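Mitochondrial association factor 1 (Toxoplasma gondii, PDB 6BXS) probably takes part in the parasite's association with and manipulation of host mitochondria, and is built around a macro domain, a fold that in many relatives binds ADP-ribose. Local coordinates at residues N20-P26 with E253-Y258; K43-V48 with K209-R215; Y186-M190 with L216-G220. All coordinates share one frame; numbering follows the deposited sequence.

Contact 1: N20-P26 with E253-Y258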
ATOM      1  N   ASN A  20       3.282  14.316 -11.979  1.00 26.73           N
ATOM      2  CA  ASN A  20       2.038  14.733 -11.346  1.00 27.04           C
ATOM      3  C   ASN A  20       1.636  13.747 -10.256  1.00 29.38           C
ATOM      4  O   ASN A  20       1.624  12.537 -10.480  1.00 27.43           O
ATOM      5  CB  ASN A  20       0.910  14.846 -12.375  1.00 27.75           C
ATOM      6  CG  ASN A  20       0.928  16.163 -13.127  1.00 33.52           C
ATOM      7  OD1 ASN A  20       1.548  17.134 -12.696  1.00 32.88           O
ATOM      8  ND2 ASN A  20       0.226  16.205 -14.253  1.00 42.91           N
ATOM      9  N   VAL A  21       1.321  14.273  -9.077  1.00 28.91           N
ATOM     10  CA  VAL A  21       0.793  13.468  -7.984  1.00 23.59           C
ATOM     11  C   VAL A  21      -0.612  13.947  -7.645  1.00 25.52           C
ATOM     12  O   VAL A  21      -0.865  15.151  -7.570  1.00 24.70           O
ATOM     13  CB  VAL A  21       1.680  13.546  -6.729  1.00 24.89           C
ATOM     14  CG1 VAL A  21       1.124  12.657  -5.627  1.00 26.47           C
ATOM     15  CG2 VAL A  21       3.108  13.143  -7.062  1.00 23.60           C
ATOM     16  N   ILE A  22      -1.519  12.998  -7.450  1.00 22.08           N
ATOM     17  CA  ILE A  22      -2.890  13.313  -7.066  1.00 19.65           C
ATOM     18  C   ILE A  22      -3.049  13.281  -5.552  1.00 26.68           C
ATOM     19  O   ILE A  22      -2.619  12.332  -4.894  1.00 22.51           O
ATOM     20  CB  ILE A  22      -3.888  12.327  -7.701  1.00 23.73           C
ATOM     21  CG1 ILE A  22      -3.996  12.583  -9.205  1.00 27.46           C
ATOM     22  CG2 ILE A  22      -5.272  12.460  -7.062  1.00 26.11           C
ATOM     23  CD1 ILE A  22      -4.568  11.420  -9.981  1.00 27.88           C
ATOM     24  N   PHE A  23      -3.677  14.324  -5.013  1.00 21.71           N
ATOM     25  CA  PHE A  23      -4.034  14.371  -3.600  1.00 25.89           C
ATOM     26  C   PHE A  23      -5.536  14.571  -3.472  1.00 25.93           C
ATOM     27  O   PHE A  23      -6.030  15.693  -3.582  1.00 26.74           O
ATOM     28  CB  PHE A  23      -3.287  15.491  -2.880  1.00 24.89           C
ATOM     29  CG  PHE A  23      -1.796  15.379  -2.971  1.00 24.50           C
ATOM     30  CD1 PHE A  23      -1.114  15.937  -4.038  1.00 28.56           C
ATOM     31  CD2 PHE A  23      -1.076  14.717  -1.991  1.00 25.92           C
ATOM     32  CE1 PHE A  23       0.259  15.837  -4.127  1.00 27.16           C
ATOM     33  CE2 PHE A  23       0.300  14.614  -2.077  1.00 29.81           C
ATOM     34  CZ  PHE A  23       0.967  15.177  -3.147  1.00 30.91           C
ATOM     35  N   PHE A  24      -6.258  13.479  -3.252  1.00 21.97           N
ATOM     36  CA  PHE A  24      -7.711  13.540  -3.160  1.00 26.23           C
ATOM     37  C   PHE A  24      -8.142  14.434  -2.009  1.00 23.57           C
ATOM     38  O   PHE A  24      -7.557  14.395  -0.926  1.00 25.75           O
ATOM     39  CB  PHE A  24      -8.305  12.141  -2.985  1.00 28.63           C
ATOM     40  CG  PHE A  24      -8.271  11.308  -4.233  1.00 24.82           C
ATOM     41  CD1 PHE A  24      -9.171  11.540  -5.261  1.00 24.56           C
ATOM     42  CD2 PHE A  24      -7.347  10.288  -4.374  1.00 23.72           C
ATOM     43  CE1 PHE A  24      -9.146  10.773  -6.408  1.00 21.93           C
ATOM     44  CE2 PHE A  24      -7.317   9.517  -5.518  1.00 22.35           C
ATOM     45  CZ  PHE A  24      -8.217   9.759  -6.537  1.00 21.70           C
ATOM     46  N   GLY A  25      -9.161  15.249  -2.257  1.00 28.65           N
ATOM     47  CA  GLY A  25      -9.725  16.107  -1.233  1.00 28.28           C
ATOM     48  C   GLY A  25     -10.743  15.327  -0.430  1.00 28.51           C
ATOM     49  O   GLY A  25     -10.920  14.130  -0.660  1.00 28.15           O
ATOM     50  N   PRO A  26     -11.433  15.999   0.503  1.00 28.80           N
ATOM     51  CA  PRO A  26     -12.379  15.294   1.374  1.00 35.23           C
ATOM     52  C   PRO A  26     -13.576  14.754   0.604  1.00 34.47           C
ATOM     53  O   PRO A  26     -14.141  15.470  -0.221  1.00 33.01           O
ATOM     54  CB  PRO A  26     -12.829  16.370   2.375  1.00 36.94           C
ATOM     55  CG  PRO A  26     -12.057  17.612   2.054  1.00 34.29           C
ATOM     56  CD  PRO A  26     -11.487  17.458   0.686  1.00 31.81           C
ATOM     57  N   GLU A 253       1.512   5.960 -11.688  1.00 25.14           N
ATOM     58  CA  GLU A 253       1.004   7.228 -11.178  1.00 24.75           C
ATOM     59  C   GLU A 253       0.747   7.138  -9.675  1.00 26.52           C
ATOM     60  O   GLU A 253       0.189   6.151  -9.195  1.00 24.56           O
ATOM     61  CB  GLU A 253      -0.278   7.609 -11.926  1.00 28.87           C
ATOM     62  CG  GLU A 253      -1.091   8.739 -11.306  1.00 39.74           C
ATOM     63  CD  GLU A 253      -2.351   9.047 -12.097  1.00 41.06           C
ATOM     64  OE1 GLU A 253      -2.238   9.404 -13.289  1.00 50.42           O
ATOM     65  OE2 GLU A 253      -3.457   8.921 -11.531  1.00 37.57           O
ATOM     66  N   LEU A 254       1.158   8.167  -8.939  1.00 24.19           N
ATOM     67  CA  LEU A 254       0.952   8.214  -7.495  1.00 24.94           C
ATOM     68  C   LEU A 254      -0.323   8.971  -7.133  1.00 26.46           C
ATOM     69  O   LEU A 254      -0.550  10.090  -7.601  1.00 22.22           O
ATOM     70  CB  LEU A 254       2.149   8.869  -6.800  1.00 23.30           C
ATOM     71  CG  LEU A 254       3.483   8.121  -6.829  1.00 33.65           C
ATOM     72  CD1 LEU A 254       4.555   8.947  -6.137  1.00 40.63           C
ATOM     73  CD2 LEU A 254       3.361   6.760  -6.173  1.00 32.47           C
ATOM     74  N   GLN A 255      -1.148   8.344  -6.301  1.00 21.09           N
ATOM     75  CA  GLN A 255      -2.334   8.980  -5.742  1.00 18.48           C
ATOM     76  C   GLN A 255      -2.311   8.833  -4.227  1.00 23.68           C
ATOM     77  O   GLN A 255      -1.997   7.761  -3.712  1.00 26.35           O
ATOM     78  CB  GLN A 255      -3.613   8.361  -6.304  1.00 18.93           C
ATOM     79  CG  GLN A 255      -3.673   8.286  -7.815  1.00 22.77           C
ATOM     80  CD  GLN A 255      -4.944   7.621  -8.304  1.00 23.95           C
ATOM     81  OE1 GLN A 255      -5.770   7.171  -7.508  1.00 24.56           O
ATOM     82  NE2 GLN A 255      -5.110   7.556  -9.619  1.00 25.73           N
ATOM     83  N   PHE A 256      -2.641   9.911  -3.521  1.00 22.42           N
ATOM     84  CA  PHE A 256      -2.717   9.884  -2.064  1.00 24.64           C
ATOM     85  C   PHE A 256      -4.143  10.101  -1.582  1.00 27.21           C
ATOM     86  O   PHE A 256      -4.809  11.058  -1.978  1.00 24.53           O
ATOM     87  CB  PHE A 256      -1.790  10.936  -1.457  1.00 25.09           C
ATOM     88  CG  PHE A 256      -0.340  10.556  -1.501  1.00 28.98           C
ATOM     89  CD1 PHE A 256       0.204   9.751  -0.515  1.00 27.28           C
ATOM     90  CD2 PHE A 256       0.477  10.995  -2.528  1.00 25.62           C
ATOM     91  CE1 PHE A 256       1.538   9.393  -0.552  1.00 30.64           C
ATOM     92  CE2 PHE A 256       1.812  10.640  -2.568  1.00 28.36           C
ATOM     93  CZ  PHE A 256       2.342   9.838  -1.579  1.00 26.72           C
ATOM     94  N   MET A 257      -4.601   9.199  -0.720  1.00 28.80           N
ATOM     95  CA  MET A 257      -5.934   9.285  -0.142  1.00 26.21           C
ATOM     96  C   MET A 257      -5.993  10.433   0.856  1.00 25.17           C
ATOM     97  O   MET A 257      -4.960  10.986   1.236  1.00 27.11           O
ATOM     98  CB  MET A 257      -6.306   7.966   0.533  1.00 24.46           C
ATOM     99  CG  MET A 257      -6.238   6.767  -0.400  1.00 22.90           C
ATOM    100  SD  MET A 257      -6.342   5.191   0.461  1.00 26.33           S
ATOM    101  CE  MET A 257      -7.990   5.293   1.157  1.00 32.93           C
ATOM    102  N   TYR A 258      -7.201  10.778   1.290  1.00 23.85           N
ATOM    103  CA  TYR A 258      -7.396  11.959   2.119  1.00 28.17           C
ATOM    104  C   TYR A 258      -7.460  11.643   3.607  1.00 29.71           C
ATOM    105  O   TYR A 258      -8.063  10.654   4.021  1.00 27.32           O
ATOM    106  CB  TYR A 258      -8.678  12.684   1.713  1.00 29.77           C
ATOM    107  CG  TYR A 258      -8.932  13.941   2.516  1.00 29.85           C
ATOM    108  CD1 TYR A 258      -8.326  15.142   2.173  1.00 31.62           C
ATOM    109  CD2 TYR A 258      -9.770  13.923   3.624  1.00 35.01           C
ATOM    110  CE1 TYR A 258      -8.553  16.293   2.906  1.00 34.08           C
ATOM    111  CE2 TYR A 258     -10.003  15.068   4.364  1.00 34.97           C
ATOM    112  CZ  TYR A 258      -9.392  16.250   4.000  1.00 37.10           C
ATOM    113  OH  TYR A 258      -9.621  17.393   4.732  1.00 40.32           O
TER
HETATM  114  O   HOH W   1      -4.574  13.789  -0.013  1.00 23.82           O
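Two parallel neighbours in the central sheet of the macro domain meet here, strand 19-24 near one border and strand 253-256 further in. Ile-22 sits opposite Gln-255 and bonds to the residues on either side of it: Ile-22 N donates to Leu-254 O at 3.1 Å with a nearly straight N-H (172°), and Phe-256 N donates to Ile-22 O at 2.8 Å. Phe-24 N then reaches Phe-256 O, continuing the parallel pattern to the strand end. Beyond it the two chains part, and a water sits between Phe-24 O and Met-257 O, within hydrogen-bonding distance of each.

The side chains sort onto two faces. On one, the rings of Phe-23 and Phe-256 lie side by side and point the same way, planes 8° apart but slid so far that they barely overlap; Phe-23 CE2 comes 3.7 Å from Phe-256 CD2. Val-21 CG1 meets the Phe-256 ring edge in its plane, 3.6 Å from Phe-256 CD2. Helices 230-248 and 263-276 pack on this face.

On the other face the extended Gln-255 chain packs by its CG against Ile-22 CD1 and CB. Its NE2 donates to Glu-253 OE2 at 2.9 Å on the anti side of the carboxylate, while its OE1 accepts from Arg-215 NE. Both ends of the amide are thus used, which fixes its rotation, and OE1 also sits in plane at the Phe-24 ring edge.

Past the strands, Tyr-258 CG stands opposite its backbone N (chi1 -179°), which brings the ring face against Pro-26; Pro-26 CB lies 4.0 Å from the ring centroid, a CH-pi contact over the face. Adjacent parallel strands from distant parts of the chain, with helices packed on the sheet, are characteristic of the alpha/beta/alpha sandwich of macro domains.

Contact 2: K43-V48 with K209-R215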
ATOM      1  N   LYS A  43      -8.218   3.726 -15.632  1.00 37.96           N
ATOM      2  CA  LYS A  43      -6.955   3.000 -15.594  1.00 35.10           C
ATOM      3  C   LYS A  43      -6.923   2.037 -14.411  1.00 33.14           C
ATOM      4  O   LYS A  43      -7.792   2.076 -13.537  1.00 22.54           O
ATOM      5  CB  LYS A  43      -5.781   3.977 -15.520  1.00 37.88           C
ATOM      6  CG  LYS A  43      -5.715   4.774 -14.232  1.00 34.39           C
ATOM      7  CD  LYS A  43      -4.785   5.973 -14.357  1.00 44.26           C
ATOM      8  CE  LYS A  43      -5.357   7.026 -15.292  1.00 52.78           C
ATOM      9  NZ  LYS A  43      -4.740   8.363 -15.078  1.00 61.56           N
ATOM     10  N   ARG A  44      -5.915   1.173 -14.395  1.00 29.37           N
ATOM     11  CA  ARG A  44      -5.806   0.142 -13.373  1.00 31.62           C
ATOM     12  C   ARG A  44      -5.076   0.668 -12.141  1.00 26.66           C
ATOM     13  O   ARG A  44      -3.847   0.732 -12.112  1.00 23.76           O
ATOM     14  CB  ARG A  44      -5.084  -1.084 -13.927  1.00 29.81           C
ATOM     15  CG  ARG A  44      -5.618  -1.572 -15.271  1.00 31.55           C
ATOM     16  CD  ARG A  44      -4.876  -2.818 -15.733  1.00 29.45           C
ATOM     17  NE  ARG A  44      -4.695  -3.752 -14.628  1.00 28.05           N
ATOM     18  CZ  ARG A  44      -5.622  -4.606 -14.203  1.00 30.28           C
ATOM     19  NH1 ARG A  44      -5.361  -5.402 -13.177  1.00 35.84           N
ATOM     20  NH2 ARG A  44      -6.805  -4.671 -14.799  1.00 33.40           N
ATOM     21  N   VAL A  45      -5.851   1.042 -11.129  1.00 19.50           N
ATOM     22  CA  VAL A  45      -5.307   1.585  -9.890  1.00 23.39           C
ATOM     23  C   VAL A  45      -5.282   0.517  -8.801  1.00 24.34           C
ATOM     24  O   VAL A  45      -6.314  -0.068  -8.478  1.00 26.30           O
ATOM     25  CB  VAL A  45      -6.131   2.788  -9.396  1.00 21.22           C
ATOM     26  CG1 VAL A  45      -5.459   3.441  -8.189  1.00 22.53           C
ATOM     27  CG2 VAL A  45      -6.322   3.801 -10.515  1.00 20.97           C
ATOM     28  N   ALA A  46      -4.099   0.270  -8.245  1.00 20.64           N
ATOM     29  CA  ALA A  46      -3.944  -0.660  -7.133  1.00 26.72           C
ATOM     30  C   ALA A  46      -3.831   0.111  -5.825  1.00 21.13           C
ATOM     31  O   ALA A  46      -2.938   0.936  -5.660  1.00 19.88           O
ATOM     32  CB  ALA A  46      -2.722  -1.541  -7.338  1.00 24.73           C
ATOM     33  N   THR A  47      -4.741  -0.160  -4.896  1.00 19.63           N
ATOM     34  CA  THR A  47      -4.764   0.554  -3.627  1.00 17.48           C
ATOM     35  C   THR A  47      -3.950  -0.196  -2.574  1.00 21.74           C
ATOM     36  O   THR A  47      -4.020  -1.423  -2.471  1.00 19.53           O
ATOM     37  CB  THR A  47      -6.205   0.757  -3.135  1.00 22.95           C
ATOM     38  OG1 THR A  47      -6.953   1.445  -4.146  1.00 20.35           O
ATOM     39  CG2 THR A  47      -6.226   1.572  -1.852  1.00 23.63           C
ATOM     40  N   VAL A  48      -3.180   0.559  -1.795  1.00 19.52           N
ATOM     41  CA  VAL A  48      -2.264  -0.011  -0.814  1.00 22.04           C
ATOM     42  C   VAL A  48      -2.899  -0.065   0.570  1.00 22.47           C
ATOM     43  O   VAL A  48      -3.171   0.964   1.184  1.00 23.25           O
ATOM     44  CB  VAL A  48      -0.954   0.800  -0.739  1.00 22.41           C
ATOM     45  CG1 VAL A  48      -0.073   0.317   0.414  1.00 25.49           C
ATOM     46  CG2 VAL A  48      -0.199   0.709  -2.062  1.00 22.22           C
ATOM     47  N   LYS A 209      -2.277  -7.524 -16.763  1.00 30.61           N
ATOM     48  CA  LYS A 209      -2.878  -6.765 -15.674  1.00 31.27           C
ATOM     49  C   LYS A 209      -1.847  -5.883 -14.981  1.00 27.27           C
ATOM     50  O   LYS A 209      -1.510  -6.100 -13.818  1.00 26.29           O
ATOM     51  CB  LYS A 209      -3.530  -7.718 -14.675  1.00 29.25           C
ATOM     52  CG  LYS A 209      -4.685  -8.496 -15.280  1.00 31.95           C
ATOM     53  CD  LYS A 209      -5.615  -9.062 -14.227  1.00 35.33           C
ATOM     54  CE  LYS A 209      -6.901  -9.571 -14.863  1.00 40.99           C
ATOM     55  NZ  LYS A 209      -7.701  -8.465 -15.468  1.00 38.50           N
ATOM     56  N   PRO A 210      -1.348  -4.872 -15.703  1.00 27.05           N
ATOM     57  CA  PRO A 210      -0.356  -3.944 -15.154  1.00 25.38           C
ATOM     58  C   PRO A 210      -0.942  -3.018 -14.099  1.00 20.12           C
ATOM     59  O   PRO A 210      -2.133  -2.704 -14.144  1.00 22.39           O
ATOM     60  CB  PRO A 210       0.090  -3.147 -16.380  1.00 21.89           C
ATOM     61  CG  PRO A 210      -1.084  -3.179 -17.286  1.00 25.96           C
ATOM     62  CD  PRO A 210      -1.713  -4.527 -17.087  1.00 28.12           C
ATOM     63  N   VAL A 211      -0.106  -2.592 -13.161  1.00 18.67           N
ATOM     64  CA  VAL A 211      -0.484  -1.546 -12.224  1.00 21.11           C
ATOM     65  C   VAL A 211      -0.094  -0.207 -12.834  1.00 23.79           C
ATOM     66  O   VAL A 211       1.091   0.095 -12.980  1.00 21.04           O
ATOM     67  CB  VAL A 211       0.194  -1.717 -10.859  1.00 20.05           C
ATOM     68  CG1 VAL A 211      -0.272  -0.634  -9.895  1.00 19.37           C
ATOM     69  CG2 VAL A 211      -0.099  -3.101 -10.292  1.00 24.95           C
ATOM     70  N   GLU A 212      -1.096   0.587 -13.190  1.00 22.11           N
ATOM     71  CA  GLU A 212      -0.868   1.845 -13.889  1.00 25.09           C
ATOM     72  C   GLU A 212      -0.861   3.014 -12.909  1.00 24.64           C
ATOM     73  O   GLU A 212      -0.366   4.096 -13.218  1.00 23.77           O
ATOM     74  CB  GLU A 212      -1.934   2.042 -14.967  1.00 23.84           C
ATOM     75  CG  GLU A 212      -2.149   0.791 -15.814  1.00 27.63           C
ATOM     76  CD  GLU A 212      -3.137   0.992 -16.944  1.00 33.20           C
ATOM     77  OE1 GLU A 212      -2.764   0.744 -18.111  1.00 43.13           O
ATOM     78  OE2 GLU A 212      -4.292   1.377 -16.668  1.00 31.51           O
ATOM     79  N   ALA A 213      -1.404   2.782 -11.719  1.00 20.59           N
ATOM     80  CA  ALA A 213      -1.362   3.772 -10.653  1.00 21.49           C
ATOM     81  C   ALA A 213      -1.476   3.079  -9.305  1.00 24.50           C
ATOM     82  O   ALA A 213      -2.018   1.977  -9.216  1.00 22.40           O
ATOM     83  CB  ALA A 213      -2.476   4.787 -10.826  1.00 26.35           C
ATOM     84  N   ILE A 214      -0.946   3.716  -8.264  1.00 19.99           N
ATOM     85  CA  ILE A 214      -1.122   3.223  -6.904  1.00 26.99           C
ATOM     86  C   ILE A 214      -1.763   4.289  -6.021  1.00 25.73           C
ATOM     87  O   ILE A 214      -1.338   5.446  -6.007  1.00 21.90           O
ATOM     88  CB  ILE A 214       0.212   2.759  -6.277  1.00 27.17           C
ATOM     89  CG1 ILE A 214       1.319   3.788  -6.511  1.00 31.63           C
ATOM     90  CG2 ILE A 214       0.616   1.411  -6.859  1.00 30.87           C
ATOM     91  CD1 ILE A 214       2.612   3.460  -5.781  1.00 36.34           C
ATOM     92  N   ARG A 215      -2.801   3.879  -5.297  1.00 20.88           N
ATOM     93  CA  ARG A 215      -3.523   4.756  -4.386  1.00 19.80           C
ATOM     94  C   ARG A 215      -3.067   4.494  -2.955  1.00 23.27           C
ATOM     95  O   ARG A 215      -3.302   3.415  -2.408  1.00 23.08           O
ATOM     96  CB  ARG A 215      -5.032   4.540  -4.527  1.00 20.73           C
ATOM     97  CG  ARG A 215      -5.890   5.423  -3.638  1.00 20.88           C
ATOM     98  CD  ARG A 215      -7.352   5.368  -4.065  1.00 22.30           C
ATOM     99  NE  ARG A 215      -7.543   5.873  -5.424  1.00 22.65           N
ATOM    100  CZ  ARG A 215      -8.709   5.900  -6.063  1.00 26.93           C
ATOM    101  NH1 ARG A 215      -9.810   5.451  -5.474  1.00 23.72           N
ATOM    102  NH2 ARG A 215      -8.776   6.379  -7.298  1.00 24.40           N
TER
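Arg-44 and Glu-212 open the pairing with a backbone-to-carboxylate bond: Arg-44 N donates to Glu-212 OE2 at 2.8 Å, on the anti side. In return Arg-44 O is gripped twice, by Glu-212 N at 3.0 Å and by Ala-213 N at 3.2 Å. From there regular parallel bonding takes over, with Ala-46 N to Ala-213 O, Arg-215 N to Ala-46 O and Val-48 N to Arg-215 O.

Charged side chains gather at the start. The Arg-44 chain bends at chi3 (44°), turning NE onto Pro-210 O at 2.8 Å, with that oxygen almost in the guanidinium plane. Lys-209 CB lies over one face of the same group, 3.3 Å from Arg-44 NH1. Asp-165 forms salt bridges with both Arg-44 and Lys-209, so an anion gathers these two cations. At the other end, the Arg-215 guanidinium forms a salt bridge with Asp-38 and hydrogen bonds to Pro-35 O and Gln-255 OE1.

Apolar contacts are slighter: Ala-46 CB meets Val-211 CG1 at 3.7 Å, and on the opposite face of the sheet from Ala-46, Val-45 CG1 rests on Arg-215 CB at 3.8 Å.

Strand 166-170 flanks this pair beside 45-50 and strand 253-256 beside 213-216, while helix 179-202 packs against Val-211 and Ile-214 and helix 61-76 against Thr-47.

Contact 3: Y186-M190 with L216-G220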
ATOM      1  N   TYR A 186      10.570   3.608   7.052  1.00 21.68           N
ATOM      2  CA  TYR A 186       9.572   4.223   6.180  1.00 24.39           C
ATOM      3  C   TYR A 186      10.043   4.225   4.726  1.00 23.29           C
ATOM      4  O   TYR A 186       9.266   3.949   3.812  1.00 21.52           O
ATOM      5  CB  TYR A 186       9.269   5.656   6.631  1.00 23.81           C
ATOM      6  CG  TYR A 186       7.839   6.095   6.377  1.00 20.94           C
ATOM      7  CD1 TYR A 186       7.366   6.296   5.085  1.00 19.15           C
ATOM      8  CD2 TYR A 186       6.965   6.316   7.432  1.00 21.57           C
ATOM      9  CE1 TYR A 186       6.058   6.700   4.855  1.00 19.59           C
ATOM     10  CE2 TYR A 186       5.660   6.719   7.211  1.00 21.96           C
ATOM     11  CZ  TYR A 186       5.212   6.911   5.923  1.00 21.71           C
ATOM     12  OH  TYR A 186       3.912   7.315   5.709  1.00 22.22           O
ATOM     13  N   LYS A 187      11.317   4.545   4.516  1.00 24.12           N
ATOM     14  CA  LYS A 187      11.895   4.534   3.177  1.00 24.58           C
ATOM     15  C   LYS A 187      11.923   3.119   2.612  1.00 24.60           C
ATOM     16  O   LYS A 187      11.612   2.902   1.441  1.00 22.72           O
ATOM     17  CB  LYS A 187      13.309   5.113   3.196  1.00 31.31           C
ATOM     18  CG  LYS A 187      13.370   6.582   3.567  1.00 41.36           C
ATOM     19  CD  LYS A 187      14.794   7.005   3.879  1.00 61.81           C
ATOM     20  CE  LYS A 187      14.857   8.443   4.356  1.00 50.23           C
ATOM     21  NZ  LYS A 187      16.072   8.722   5.164  1.00 55.01           N
ATOM     22  N   ALA A 188      12.308   2.165   3.454  1.00 23.33           N
ATOM     23  CA  ALA A 188      12.321   0.752   3.083  1.00 23.97           C
ATOM     24  C   ALA A 188      10.932   0.291   2.663  1.00 20.12           C
ATOM     25  O   ALA A 188      10.781  -0.496   1.730  1.00 22.04           O
ATOM     26  CB  ALA A 188      12.826  -0.090   4.244  1.00 22.00           C
ATOM     27  N   THR A 189       9.918   0.788   3.365  1.00 18.49           N
ATOM     28  CA  THR A 189       8.534   0.435   3.074  1.00 21.16           C
ATOM     29  C   THR A 189       8.098   0.988   1.715  1.00 23.43           C
ATOM     30  O   THR A 189       7.472   0.285   0.920  1.00 22.24           O
ATOM     31  CB  THR A 189       7.583   0.960   4.167  1.00 23.16           C
ATOM     32  OG1 THR A 189       7.956   0.405   5.435  1.00 24.37           O
ATOM     33  CG2 THR A 189       6.140   0.579   3.864  1.00 22.43           C
ATOM     34  N   MET A 190       8.426   2.249   1.450  1.00 20.93           N
ATOM     35  CA  MET A 190       8.058   2.872   0.182  1.00 18.27           C
ATOM     36  C   MET A 190       8.792   2.210  -0.979  1.00 19.14           C
ATOM     37  O   MET A 190       8.231   2.057  -2.064  1.00 21.55           O
ATOM     38  CB  MET A 190       8.355   4.371   0.206  1.00 20.23           C
ATOM     39  CG  MET A 190       7.714   5.143  -0.944  1.00 20.70           C
ATOM     40  SD  MET A 190       5.912   5.009  -0.972  1.00 24.98           S
ATOM     41  CE  MET A 190       5.484   5.835   0.559  1.00 20.74           C
ATOM     42  N   LEU A 216      -2.416   5.489  -2.359  1.00 23.53           N
ATOM     43  CA  LEU A 216      -1.756   5.330  -1.066  1.00 21.33           C
ATOM     44  C   LEU A 216      -2.477   6.060   0.063  1.00 25.20           C
ATOM     45  O   LEU A 216      -2.986   7.163  -0.137  1.00 23.38           O
ATOM     46  CB  LEU A 216      -0.319   5.851  -1.144  1.00 24.75           C
ATOM     47  CG  LEU A 216       0.597   5.199  -2.178  1.00 33.31           C
ATOM     48  CD1 LEU A 216       1.824   6.056  -2.425  1.00 36.10           C
ATOM     49  CD2 LEU A 216       0.996   3.820  -1.708  1.00 38.14           C
ATOM     50  N   PRO A 217      -2.520   5.449   1.258  1.00 23.70           N
ATOM     51  CA  PRO A 217      -2.868   6.222   2.451  1.00 20.94           C
ATOM     52  C   PRO A 217      -1.622   6.901   3.002  1.00 22.86           C
ATOM     53  O   PRO A 217      -0.536   6.678   2.465  1.00 21.22           O
ATOM     54  CB  PRO A 217      -3.391   5.157   3.412  1.00 27.50           C
ATOM     55  CG  PRO A 217      -2.575   3.958   3.069  1.00 24.15           C
ATOM     56  CD  PRO A 217      -2.360   4.017   1.573  1.00 23.53           C
ATOM     57  N   LEU A 218      -1.764   7.713   4.043  1.00 29.14           N
ATOM     58  CA  LEU A 218      -0.599   8.182   4.779  1.00 23.87           C
ATOM     59  C   LEU A 218      -0.179   7.081   5.744  1.00 24.52           C
ATOM     60  O   LEU A 218      -0.753   6.936   6.824  1.00 25.16           O
ATOM     61  CB  LEU A 218      -0.891   9.478   5.529  1.00 20.79           C
ATOM     62  CG  LEU A 218       0.287  10.026   6.342  1.00 22.11           C
ATOM     63  CD1 LEU A 218       1.370  10.586   5.428  1.00 25.57           C
ATOM     64  CD2 LEU A 218      -0.190  11.074   7.333  1.00 25.62           C
ATOM     65  N   LEU A 219       0.816   6.298   5.341  1.00 22.62           N
ATOM     66  CA  LEU A 219       1.257   5.152   6.122  1.00 24.33           C
ATOM     67  C   LEU A 219       1.796   5.575   7.483  1.00 23.15           C
ATOM     68  O   LEU A 219       2.430   6.622   7.616  1.00 21.69           O
ATOM     69  CB  LEU A 219       2.319   4.370   5.349  1.00 19.61           C
ATOM     70  CG  LEU A 219       1.797   3.661   4.099  1.00 25.15           C
ATOM     71  CD1 LEU A 219       2.939   3.304   3.165  1.00 23.91           C
ATOM     72  CD2 LEU A 219       1.011   2.418   4.481  1.00 26.06           C
ATOM     73  N   GLY A 220       1.527   4.758   8.495  1.00 21.12           N
ATOM     74  CA  GLY A 220       1.982   5.034   9.845  1.00 19.62           C
ATOM     75  C   GLY A 220       1.022   5.918  10.622  1.00 26.20           C
ATOM     76  O   GLY A 220       1.222   6.155  11.812  1.00 29.67           O
TER
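A helix-to-loop contact deep in the domain joins Tyr-186 of helix 179-202 to Leu-219, in the loop that leaves strand 213-216 on its way to helix 230-248. One polar bond anchors it: Tyr-186 OH donates to Leu-219 O at a short 2.5 Å. The hydroxyl approaches that carbonyl from the side, at 117° to the C=O bond and tilted 30° from its plane, while the oxygen lies near the plane of the ring, at its edge. The same tyrosine end presses on the leucine itself, Tyr-186 OH standing 3.4 Å from Leu-219 CB. A phenol hydroxyl buried in the core thus has a backbone acceptor, and the loop is pinned at one carbonyl.

One helical turn on, contact becomes apolar and looser. Met-190 folds its thioether round (chi2 60°), bringing CE to 4.4 Å from Leu-219 CD1 and SD to 4.5 Å from Leu-216 CD1. Thr-189 CG2 also faces Leu-219 CD1, while Thr-189 OG1 bonds back to Ala-185 O within the helix.

Gly-220 follows with a positive phi, turning the chain just after the pinned carbonyl. A loop leaving the C-terminal end of a parallel strand and held against a flanking helix is typical of the alpha/beta macro-domain fold.

Overall arrangement
Starting at the N terminus, strand 19-24 waits for the late strand 253-256, so contact 1 closes the longest loop and encloses both others. Within it, strand 45-50 pairs with 213-216 in contact 2. Contact 3 begins inside that span, on helix 179-202, and ends just past it at 216-220, so contacts 2 and 3 cross along the chain. Strands 253-256 and 213-216 lie next to each other, joining contacts 1 and 2 into one run of four parallel strands. Leu-216 carries the run into contact 3, bonding through its backbone to Gln-255 and Met-257 and packing on Val-48; its contact with Met-190 then ties the sheet to helix 179-202.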